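HI1317 (PDB 1JOV) probably catalyses the interconversion of the alpha and beta anomers of D-glucose 6-phosphate, as a member of the glucose-6-phosphate 1-epimerase family. Local coordinates at residues 94-99 with 121-126; 108-113 with 127-132; 134-139 with 259-264. All blocks are in the same frame, centred on the assembly; numbering follows the deposited sequence. Where two conformers were deposited one is given.

How the contacts relate
Along the chain, residues 94-99 come first and lead into strand 97-104. Strand 107-115 follows and carries 108-113, and strand 121-129 holds both 121-126 and 127-132. Contact 1 closes a loop of 21 residues and contact 2 one of 13. Their segments alternate, so the two contacts cross. Contact 2 zips the hairpin of 107-115 and 121-129, while contact 1 reaches from the start of 97-104 to 121-129, two strands away. Contact 3 opens after both have closed. It spans 119 residues and pairs 133-139 with 261-268, near the C terminus. Contacts 2 and 3 pair neighbouring strands of one eight-stranded antiparallel sheet, and contact 1 reaches across the strand between its two.

Contact 1: residues 94-99 with 121-126; sequences RLWQLS and IEAKVS
W96 meets A123 and V125 with CZ3 and CH2 of its indole, and R94 clasps E122 beside it. The contact lies at a classic beta bulge in the antiparallel sheet of this aldose 1-epimerase-type fold, where E122 and A123 both face L114 of strand 107-115. Strand 107-115 lies between strand 97-104 and strand 121-129, so the segments do not pair through their backbones, and side chains of 94-99 make the reach. CG of W96 stands beside its backbone N and anti to the carbonyl carbon (chi1 -62°). The six-membered part of the indole thereby reaches strand 121-129. CZ3 of W96 lies 3.6 Å from CG2 of V125, and CH2 of W96 lies 3.9 Å from CB of A123. Both methyl groups approach the ring obliquely. The backbone carbon of K124 sits at the ring edge, near its plane. F137 packs against W96, A123 and V125 from strand 133-139. The other end of the indole is held too, since NE1 donates to O of A91.

E122 sends its carboxylate out on an extended chain. R94 bends at chi3 and meets it end-on with two nitrogens, one to each oxygen. The two planes are 49° apart, so this is a twisted salt bridge. NH1 also bonds T90 OG1, and NH2 also bonds O of F115, which limits rotation of the guanidinium. NH1 of R94 reaches OE2 of E122 on its syn side at 2.9 Å. NH2 of R94 meets OE1 of E122 from above the carboxylate plane, also at 2.9 Å.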
loop_
_atom_site.group_PDB
_atom_site.type_symbol
_atom_site.label_atom_id
_atom_site.label_comp_id
_atom_site.label_asym_id
_atom_site.label_seq_id
_atom_site.Cartn_x
_atom_site.Cartn_y
_atom_site.Cartn_z
ATOM N N ARG A 94 7.799 -11.527 -5.134
ATOM C CA ARG A 94 7.425 -12.636 -5.984
ATOM C C ARG A 94 6.394 -12.129 -7.057
ATOM O O ARG A 94 5.761 -11.139 -6.828
ATOM C CB ARG A 94 6.765 -13.747 -5.201
ATOM C CG ARG A 94 7.738 -14.443 -4.223
ATOM C CD ARG A 94 7.086 -15.287 -3.032
ATOM N NE ARG A 94 6.165 -16.302 -3.511
ATOM C CZ ARG A 94 5.284 -16.936 -2.749
ATOM N NH1 ARG A 94 5.186 -16.646 -1.440
ATOM N NH2 ARG A 94 4.478 -17.866 -3.309
ATOM N N LEU A 95 6.457 -12.679 -8.245
ATOM C CA LEU A 95 5.583 -12.271 -9.328
ATOM C C LEU A 95 4.215 -12.902 -9.042
ATOM O O LEU A 95 4.100 -14.108 -8.820
ATOM C CB LEU A 95 6.000 -12.910 -10.698
ATOM C CG LEU A 95 7.078 -12.028 -11.249
ATOM C CD1 LEU A 95 7.851 -12.785 -12.372
ATOM C CD2 LEU A 95 6.423 -10.822 -11.779
ATOM N N TRP A 96 3.212 -12.063 -9.123
ATOM C CA TRP A 96 1.807 -12.529 -9.134
ATOM C C TRP A 96 1.259 -12.550 -10.582
ATOM O O TRP A 96 1.818 -11.852 -11.469
ATOM C CB TRP A 96 0.986 -11.584 -8.287
ATOM C CG TRP A 96 1.371 -11.507 -6.831
ATOM C CD1 TRP A 96 2.638 -11.265 -6.225
ATOM C CD2 TRP A 96 0.422 -11.534 -5.737
ATOM N NE1 TRP A 96 2.480 -11.236 -4.866
ATOM C CE2 TRP A 96 1.130 -11.405 -4.555
ATOM C CE3 TRP A 96 -0.954 -11.746 -5.680
ATOM C CZ2 TRP A 96 0.522 -11.324 -3.308
ATOM C CZ3 TRP A 96 -1.616 -11.722 -4.421
ATOM C CH2 TRP A 96 -0.851 -11.569 -3.225
ATOM N N GLN A 97 0.118 -13.196 -10.777
ATOM C CA GLN A 97 -0.523 -13.208 -12.075
ATOM C C GLN A 97 -1.826 -12.410 -12.027
ATOM O O GLN A 97 -2.513 -12.389 -11.037
ATOM C CB GLN A 97 -0.845 -14.635 -12.481
ATOM C CG GLN A 97 0.411 -15.440 -12.939
ATOM C CD GLN A 97 1.336 -15.736 -11.788
ATOM O OE1 GLN A 97 2.598 -15.514 -11.879
ATOM N NE2 GLN A 97 0.786 -16.232 -10.689
ATOM N N LEU A 98 -2.160 -11.750 -13.152
ATOM C CA LEU A 98 -3.456 -11.050 -13.285
ATOM C C LEU A 98 -4.452 -12.154 -13.683
ATOM O O LEU A 98 -4.349 -12.756 -14.786
ATOM C CB LEU A 98 -3.352 -10.039 -14.396
ATOM C CG LEU A 98 -4.675 -9.335 -14.736
ATOM C CD1 LEU A 98 -5.111 -8.353 -13.655
ATOM C CD2 LEU A 98 -4.494 -8.573 -16.076
ATOM N N SER A 99 -5.354 -12.517 -12.772
ATOM C CA SER A 99 -6.254 -13.629 -13.040
ATOM C C SER A 99 -7.618 -13.174 -13.530
ATOM O O SER A 99 -8.410 -13.949 -14.050
ATOM C CB SER A 99 -6.382 -14.397 -11.727
ATOM O OG SER A 99 -6.672 -13.541 -10.697
ATOM N N ILE A 121 -2.844 -22.184 -5.142
ATOM C CA ILE A 121 -3.105 -20.806 -4.751
ATOM C C ILE A 121 -2.519 -20.548 -3.345
ATOM O O ILE A 121 -2.643 -21.413 -2.473
ATOM C CB ILE A 121 -4.623 -20.462 -4.764
ATOM C CG1 ILE A 121 -4.820 -18.992 -4.404
ATOM C CG2 ILE A 121 -5.413 -21.350 -3.812
ATOM C CD1 ILE A 121 -4.381 -18.036 -5.492
ATOM N N GLU A 122 -1.864 -19.370 -3.125
ATOM C CA GLU A 122 -1.398 -19.002 -1.811
ATOM C C GLU A 122 -2.136 -17.738 -1.282
ATOM O O GLU A 122 -2.418 -17.624 -0.107
ATOM C CB GLU A 122 0.135 -18.784 -1.819
ATOM C CG GLU A 122 0.657 -18.421 -0.456
ATOM C CD GLU A 122 2.208 -18.376 -0.567
ATOM O OE1 GLU A 122 2.800 -19.233 -1.334
ATOM O OE2 GLU A 122 2.832 -17.491 0.040
ATOM N N ALA A 123 -2.448 -16.790 -2.190
ATOM C CA ALA A 123 -3.064 -15.514 -1.762
ATOM C C ALA A 123 -3.688 -14.865 -2.988
ATOM O O ALA A 123 -3.390 -15.183 -4.162
ATOM C CB ALA A 123 -2.019 -14.561 -1.084
ATOM N N LYS A 124 -4.554 -13.927 -2.701
ATOM C CA LYS A 124 -5.233 -13.196 -3.755
ATOM C C LYS A 124 -5.202 -11.685 -3.452
ATOM O O LYS A 124 -5.169 -11.316 -2.283
ATOM C CB LYS A 124 -6.663 -13.713 -3.889
ATOM C CG LYS A 124 -7.483 -13.111 -5.030
ATOM C CD LYS A 124 -8.736 -13.918 -5.288
ATOM C CE LYS A 124 -9.661 -13.951 -4.077
ATOM N NZ LYS A 124 -10.987 -14.536 -4.402
ATOM N N VAL A 125 -5.231 -10.825 -4.429
ATOM C CA VAL A 125 -5.448 -9.393 -4.169
ATOM C C VAL A 125 -6.470 -8.921 -5.167
ATOM O O VAL A 125 -6.358 -9.196 -6.369
ATOM C CB VAL A 125 -4.173 -8.533 -4.331
ATOM C CG1 VAL A 125 -4.534 -7.066 -4.417
ATOM C CG2 VAL A 125 -3.206 -8.780 -3.177
ATOM N N SER A 126 -7.479 -8.191 -4.676
ATOM C CA SER A 126 -8.372 -7.564 -5.631
ATOM C C SER A 126 -8.267 -6.056 -5.484
ATOM O O SER A 126 -8.077 -5.522 -4.411
ATOM C CB SER A 126 -9.890 -7.900 -5.395
ATOM O OG SER A 126 -10.310 -7.489 -4.106
#

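Contact 2: residues 108-113 with 127-132; sequences VRLEFE and MVFTDK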
loop_
_atom_site.group_PDB
_atom_site.type_symbol
_atom_site.label_atom_id
_atom_site.label_comp_id
_atom_site.label_asym_id
_atom_site.label_seq_id
_atom_site.Cartn_x
_atom_site.Cartn_y
_atom_site.Cartn_z
ATOM N N VAL A 108 -13.713 -0.432 -12.332
ATOM C CA VAL A 108 -12.766 -1.386 -12.861
ATOM C C VAL A 108 -12.329 -2.323 -11.773
ATOM O O VAL A 108 -11.942 -1.888 -10.693
ATOM C CB VAL A 108 -11.558 -0.682 -13.463
ATOM C CG1 VAL A 108 -10.542 -1.672 -13.998
ATOM C CG2 VAL A 108 -12.009 0.249 -14.586
ATOM N N ARG A 109 -12.382 -3.605 -12.083
ATOM C CA ARG A 109 -11.940 -4.594 -11.062
ATOM C C ARG A 109 -10.783 -5.415 -11.585
ATOM O O ARG A 109 -10.919 -6.009 -12.620
ATOM C CB ARG A 109 -13.084 -5.550 -10.696
ATOM C CG ARG A 109 -12.664 -6.523 -9.519
ATOM C CD ARG A 109 -13.855 -7.511 -9.084
ATOM N NE ARG A 109 -13.399 -8.405 -7.977
ATOM C CZ ARG A 109 -13.618 -8.214 -6.678
ATOM N NH1 ARG A 109 -14.411 -7.205 -6.267
ATOM N NH2 ARG A 109 -13.105 -9.094 -5.795
ATOM N N LEU A 110 -9.615 -5.468 -10.866
ATOM C CA LEU A 110 -8.490 -6.336 -11.268
ATOM C C LEU A 110 -8.272 -7.317 -10.114
ATOM O O LEU A 110 -8.407 -6.897 -8.922
ATOM C CB LEU A 110 -7.223 -5.460 -11.298
ATOM C CG LEU A 110 -7.300 -4.297 -12.332
ATOM C CD1 LEU A 110 -5.855 -3.621 -12.278
ATOM C CD2 LEU A 110 -7.708 -4.742 -13.725
ATOM N N GLU A 111 -7.952 -8.560 -10.454
ATOM C CA GLU A 111 -7.665 -9.598 -9.414
ATOM C C GLU A 111 -6.319 -10.167 -9.747
ATOM O O GLU A 111 -6.022 -10.388 -10.905
ATOM C CB GLU A 111 -8.689 -10.767 -9.354
ATOM C CG GLU A 111 -10.049 -10.151 -8.970
ATOM C CD GLU A 111 -11.133 -11.218 -8.798
ATOM O OE1 GLU A 111 -10.802 -12.435 -8.834
ATOM O OE2 GLU A 111 -12.320 -10.837 -8.639
ATOM N N PHE A 112 -5.519 -10.373 -8.733
ATOM C CA PHE A 112 -4.176 -10.931 -8.838
ATOM C C PHE A 112 -4.100 -12.152 -7.981
ATOM O O PHE A 112 -4.738 -12.218 -6.937
ATOM C CB PHE A 112 -3.164 -9.874 -8.361
ATOM C CG PHE A 112 -3.226 -8.643 -9.217
ATOM C CD1 PHE A 112 -2.502 -8.589 -10.384
ATOM C CD2 PHE A 112 -4.037 -7.557 -8.861
ATOM C CE1 PHE A 112 -2.540 -7.471 -11.168
ATOM C CE2 PHE A 112 -4.074 -6.425 -9.666
ATOM C CZ PHE A 112 -3.327 -6.386 -10.813
ATOM N N GLU A 113 -3.316 -13.158 -8.379
ATOM C CA GLU A 113 -3.153 -14.324 -7.500
ATOM C C GLU A 113 -1.637 -14.669 -7.349
ATOM O O GLU A 113 -0.858 -14.387 -8.282
ATOM C CB GLU A 113 -3.870 -15.536 -8.078
ATOM C CG GLU A 113 -5.422 -15.308 -8.037
ATOM C CD GLU A 113 -6.169 -16.335 -8.837
ATOM O OE1 GLU A 113 -5.689 -16.633 -9.957
ATOM O OE2 GLU A 113 -7.155 -16.876 -8.332
ATOM N N MET A 127 -8.501 -5.352 -6.575
ATOM C CA MET A 127 -8.485 -3.909 -6.544
ATOM C C MET A 127 -9.694 -3.404 -7.330
ATOM O O MET A 127 -9.867 -3.831 -8.441
ATOM C CB MET A 127 -7.213 -3.340 -7.208
ATOM C CG MET A 127 -5.929 -3.897 -6.507
ATOM S SD MET A 127 -4.466 -3.200 -7.384
ATOM C CE MET A 127 -3.160 -4.143 -6.543
ATOM N N VAL A 128 -10.522 -2.550 -6.731
ATOM C CA VAL A 128 -11.710 -2.031 -7.354
ATOM C C VAL A 128 -11.555 -0.500 -7.426
ATOM O O VAL A 128 -11.418 0.163 -6.408
ATOM C CB VAL A 128 -13.013 -2.407 -6.582
ATOM C CG1 VAL A 128 -14.240 -1.895 -7.332
ATOM C CG2 VAL A 128 -13.099 -3.907 -6.363
ATOM N N PHE A 129 -11.568 0.023 -8.648
ATOM C CA PHE A 129 -11.415 1.451 -8.919
ATOM C C PHE A 129 -12.719 2.131 -9.376
ATOM O O PHE A 129 -13.307 1.766 -10.402
ATOM C CB PHE A 129 -10.372 1.666 -10.047
ATOM C CG PHE A 129 -9.025 1.025 -9.763
ATOM C CD1 PHE A 129 -8.053 1.739 -9.071
ATOM C CD2 PHE A 129 -8.712 -0.264 -10.164
ATOM C CE1 PHE A 129 -6.814 1.223 -8.783
ATOM C CE2 PHE A 129 -7.467 -0.794 -9.898
ATOM C CZ PHE A 129 -6.491 -0.070 -9.200
ATOM N N THR A 130 -13.119 3.103 -8.595
ATOM C CA THR A 130 -14.287 3.964 -8.846
ATOM C C THR A 130 -13.742 5.366 -8.540
ATOM O O THR A 130 -12.628 5.736 -8.933
ATOM C CB THR A 130 -15.444 3.591 -7.863
ATOM O OG1 THR A 130 -14.991 3.630 -6.483
ATOM C CG2 THR A 130 -15.968 2.196 -8.160
ATOM N N ASP A 131 -14.504 6.211 -7.854
ATOM C CA ASP A 131 -13.857 7.387 -7.308
ATOM C C ASP A 131 -13.030 7.018 -6.092
ATOM O O ASP A 131 -12.283 7.844 -5.551
ATOM C CB ASP A 131 -14.925 8.423 -6.868
ATOM C CG ASP A 131 -15.906 7.853 -5.837
ATOM O OD1 ASP A 131 -16.603 6.845 -6.136
ATOM O OD2 ASP A 131 -16.066 8.357 -4.684
ATOM N N LYS A 132 -13.164 5.808 -5.637
ATOM C CA LYS A 132 -12.387 5.369 -4.489
ATOM C C LYS A 132 -11.516 4.186 -4.963
ATOM O O LYS A 132 -11.686 3.707 -6.085
ATOM C CB LYS A 132 -13.312 5.039 -3.313
ATOM C CG LYS A 132 -14.379 6.083 -3.002
ATOM C CD LYS A 132 -15.106 5.763 -1.689
ATOM C CE LYS A 132 -15.793 6.991 -1.109
ATOM N NZ LYS A 132 -16.697 6.643 0.025
#
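The ring of F129 has O of V108 at its edge, near its plane, while CD1 of L110 comes to it obliquely. CD1 of L110 lies 4.0 Å from CE2 of F129. W45 meets the same ring from another part of the chain, with the planes at about 45°. The ring of F112 receives M127 obliquely as well, and the two side chains cross at about a right angle. SD of M127 is 4.0 Å from CE2 of F112, a Met-aromatic contact. The M127 chain runs extended beyond CG, which carries both SD and the CE methyl to this one ring carbon. The guanidinium of R109 has the carboxylate carbon of E111 at its edge, in plane. NE of R109 donates to the anti lone pair of OE2 of E111 at 2.7 Å in a salt bridge. CG2 of V128 approaches the same guanidinium obliquely and lies 3.6 Å from NH1 of R109.

These groups sit on a beta hairpin formed by strands 107-115 and 121-129; the N-to-C directions of 108-113 and 127-129 are 166° apart, close to antiparallel. V108 with F129 and L110 with M127 are hydrogen-bonded pairs. R109 with V128 is the non-hydrogen-bonded pair between them. N of F129 donates to O of V108 at 2.8 Å, and the bond is nearly straight (173°). The side chains of V108, L110, M127 and F129 share one face of the sheet. L24, L26, A33 and I35 of strands 21-28 and 31-36 pack onto these side chains and F112. R109 and V128 lie on the other, partly exposed face. Past the hairpin strand, OG1 of T130 accepts from N of K132 at 3.0 Å, an ST turn.

Contact 3: residues 134-139 with 259-264; sequences HLTFTH and GESLSV
H134 turns CG anti to its own backbone N (chi1 -169°), and S263 sets OG between its backbone N and carbonyl carbon (chi1 65°). These two rotations bring NE2 of H134 to 3.1 Å from OG of S263. The hydroxyl lies at the edge of the imidazole, in its plane, and the bond is fairly straight (163°). O of V264 also lies at the ring edge, 3.2 Å from CD2 of H134. The ring of H218 of strand 211-218 meets the same imidazole.

The strands form an antiparallel ladder. L135 with V264 and F137 with L262 are hydrogen-bonded pairs. T136 with S263 and T138 with S261 are non-hydrogen-bonded pairs between and beyond them. On the face of T136, T138, S261 and S263, OG1 of T136 lies 3.1 Å from CB of S263, and CG2 of T136 lies 3.7 Å from CB of S261. L135, F137, L262 and V264 point to the other face. CD2 of L262 touches CD2 of F137 at 3.6 Å, coming obliquely to the ring. L149 of strand 145-154 packs on L135, F137 and V264. This apolar side packs on strands 145-154 and 244-251, which carry the predicted active-site residues H150 and E248; the side chain of L262 is about 8 Å from that of E248.

At the far end, N of G259 donates to O of H139 at 2.7 Å. N of H139 makes only a weak bond to O of E260, at 3.3 Å. The imidazole of H139 is held by the hydroxyl of Y77 through ND1. The backbone bonds thus fix the register, and the H134–S263 bond adds a side-chain link in which either partner could donate, depending on the tautomer or protonation state of the imidazole.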
loop_
_atom_site.group_PDB
_atom_site.type_symbol
_atom_site.label_atom_id
_atom_site.label_comp_id
_atom_site.label_asym_id
_atom_site.label_seq_id
_atom_site.Cartn_x
_atom_site.Cartn_y
_atom_site.Cartn_z
ATOM N N HIS A 134 -10.576 0.318 -3.731
ATOM C CA HIS A 134 -10.724 -0.646 -2.646
ATOM C C HIS A 134 -9.780 -1.833 -2.895
ATOM O O HIS A 134 -9.981 -2.588 -3.848
ATOM C CB HIS A 134 -12.195 -1.111 -2.582
ATOM C CG HIS A 134 -12.512 -1.897 -1.341
ATOM N ND1 HIS A 134 -13.779 -2.373 -1.057
ATOM C CD2 HIS A 134 -11.726 -2.287 -0.311
ATOM C CE1 HIS A 134 -13.760 -3.018 0.093
ATOM N NE2 HIS A 134 -12.527 -2.987 0.574
ATOM N N LEU A 135 -8.769 -2.016 -2.084
ATOM C CA LEU A 135 -7.788 -3.056 -2.234
ATOM C C LEU A 135 -7.938 -4.110 -1.112
ATOM O O LEU A 135 -7.881 -3.744 0.060
ATOM C CB LEU A 135 -6.452 -2.371 -2.117
ATOM C CG LEU A 135 -5.243 -3.170 -2.462
ATOM C CD1 LEU A 135 -4.102 -2.251 -2.846
ATOM C CD2 LEU A 135 -4.847 -4.067 -1.313
ATOM N N THR A 136 -8.131 -5.350 -1.460
ATOM C CA THR A 136 -8.339 -6.420 -0.465
ATOM C C THR A 136 -7.317 -7.511 -0.666
ATOM O O THR A 136 -7.049 -7.875 -1.813
ATOM C CB THR A 136 -9.714 -7.076 -0.663
ATOM O OG1 THR A 136 -10.725 -6.095 -0.472
ATOM C CG2 THR A 136 -9.915 -8.203 0.327
ATOM N N PHE A 137 -6.742 -7.998 0.409
ATOM C CA PHE A 137 -5.802 -9.090 0.371
ATOM C C PHE A 137 -6.425 -10.300 1.080
ATOM O O PHE A 137 -6.964 -10.121 2.161
ATOM C CB PHE A 137 -4.453 -8.751 1.089
ATOM C CG PHE A 137 -3.528 -9.919 1.331
ATOM C CD1 PHE A 137 -2.603 -10.287 0.371
ATOM C CD2 PHE A 137 -3.589 -10.697 2.487
ATOM C CE1 PHE A 137 -1.758 -11.396 0.547
ATOM C CE2 PHE A 137 -2.763 -11.800 2.688
ATOM C CZ PHE A 137 -1.831 -12.166 1.716
ATOM N N THR A 138 -6.364 -11.516 0.511
ATOM C CA THR A 138 -6.879 -12.719 1.168
ATOM C C THR A 138 -5.789 -13.727 1.174
ATOM O O THR A 138 -5.122 -14.008 0.146
ATOM C CB THR A 138 -8.073 -13.335 0.374
ATOM O OG1 THR A 138 -9.060 -12.282 0.179
ATOM C CG2 THR A 138 -8.725 -14.494 1.235
ATOM N N HIS A 139 -5.737 -14.415 2.294
ATOM C CA HIS A 139 -4.778 -15.453 2.593
ATOM C C HIS A 139 -5.349 -16.863 2.390
ATOM O O HIS A 139 -6.374 -17.149 2.967
ATOM C CB HIS A 139 -4.509 -15.257 4.104
ATOM C CG HIS A 139 -3.837 -16.377 4.801
ATOM N ND1 HIS A 139 -2.688 -16.998 4.359
ATOM C CD2 HIS A 139 -4.145 -16.963 5.990
ATOM C CE1 HIS A 139 -2.316 -17.897 5.264
ATOM N NE2 HIS A 139 -3.215 -17.936 6.220
ATOM N N GLY A 259 -8.589 -18.081 4.129
ATOM C CA GLY A 259 -9.785 -17.420 3.628
ATOM C C GLY A 259 -10.192 -16.134 4.240
ATOM O O GLY A 259 -11.092 -15.476 3.690
ATOM N N GLU A 260 -9.482 -15.662 5.274
ATOM C CA GLU A 260 -9.763 -14.373 5.857
ATOM C C GLU A 260 -9.106 -13.252 5.062
ATOM O O GLU A 260 -8.057 -13.454 4.465
ATOM C CB GLU A 260 -9.341 -14.299 7.290
ATOM C CG GLU A 260 -10.094 -15.328 8.197
ATOM C CD GLU A 260 -9.828 -15.119 9.672
ATOM O OE1 GLU A 260 -8.693 -14.812 10.068
ATOM O OE2 GLU A 260 -10.753 -15.207 10.470
ATOM N N SER A 261 -9.754 -12.141 4.929
ATOM C CA SER A 261 -9.158 -11.037 4.230
ATOM C C SER A 261 -8.969 -9.788 5.060
ATOM O O SER A 261 -9.518 -9.682 6.198
ATOM C CB SER A 261 -10.019 -10.720 3.021
ATOM O OG SER A 261 -11.273 -10.377 3.524
ATOM N N LEU A 262 -8.233 -8.815 4.529
ATOM C CA LEU A 262 -8.140 -7.543 5.159
ATOM C C LEU A 262 -8.119 -6.570 3.993
ATOM O O LEU A 262 -7.575 -6.868 2.929
ATOM C CB LEU A 262 -6.959 -7.449 6.119
ATOM C CG LEU A 262 -5.579 -7.063 5.554
ATOM C CD1 LEU A 262 -4.631 -6.675 6.676
ATOM C CD2 LEU A 262 -4.989 -8.215 4.741
ATOM N N SER A 263 -8.731 -5.399 4.172
ATOM C CA SER A 263 -8.731 -4.478 3.079
ATOM C C SER A 263 -8.773 -3.047 3.512
ATOM O O SER A 263 -8.943 -2.751 4.696
ATOM C CB SER A 263 -9.935 -4.737 2.184
ATOM O OG SER A 263 -11.149 -4.463 2.863
ATOM N N VAL A 264 -8.630 -2.158 2.532
ATOM C CA VAL A 264 -8.710 -0.711 2.748
ATOM C C VAL A 264 -9.393 -0.068 1.554
ATOM O O VAL A 264 -9.205 -0.453 0.389
ATOM C CB VAL A 264 -7.326 -0.069 3.004
ATOM C CG1 VAL A 264 -6.447 -0.191 1.774
ATOM C CG2 VAL A 264 -7.477 1.389 3.438
#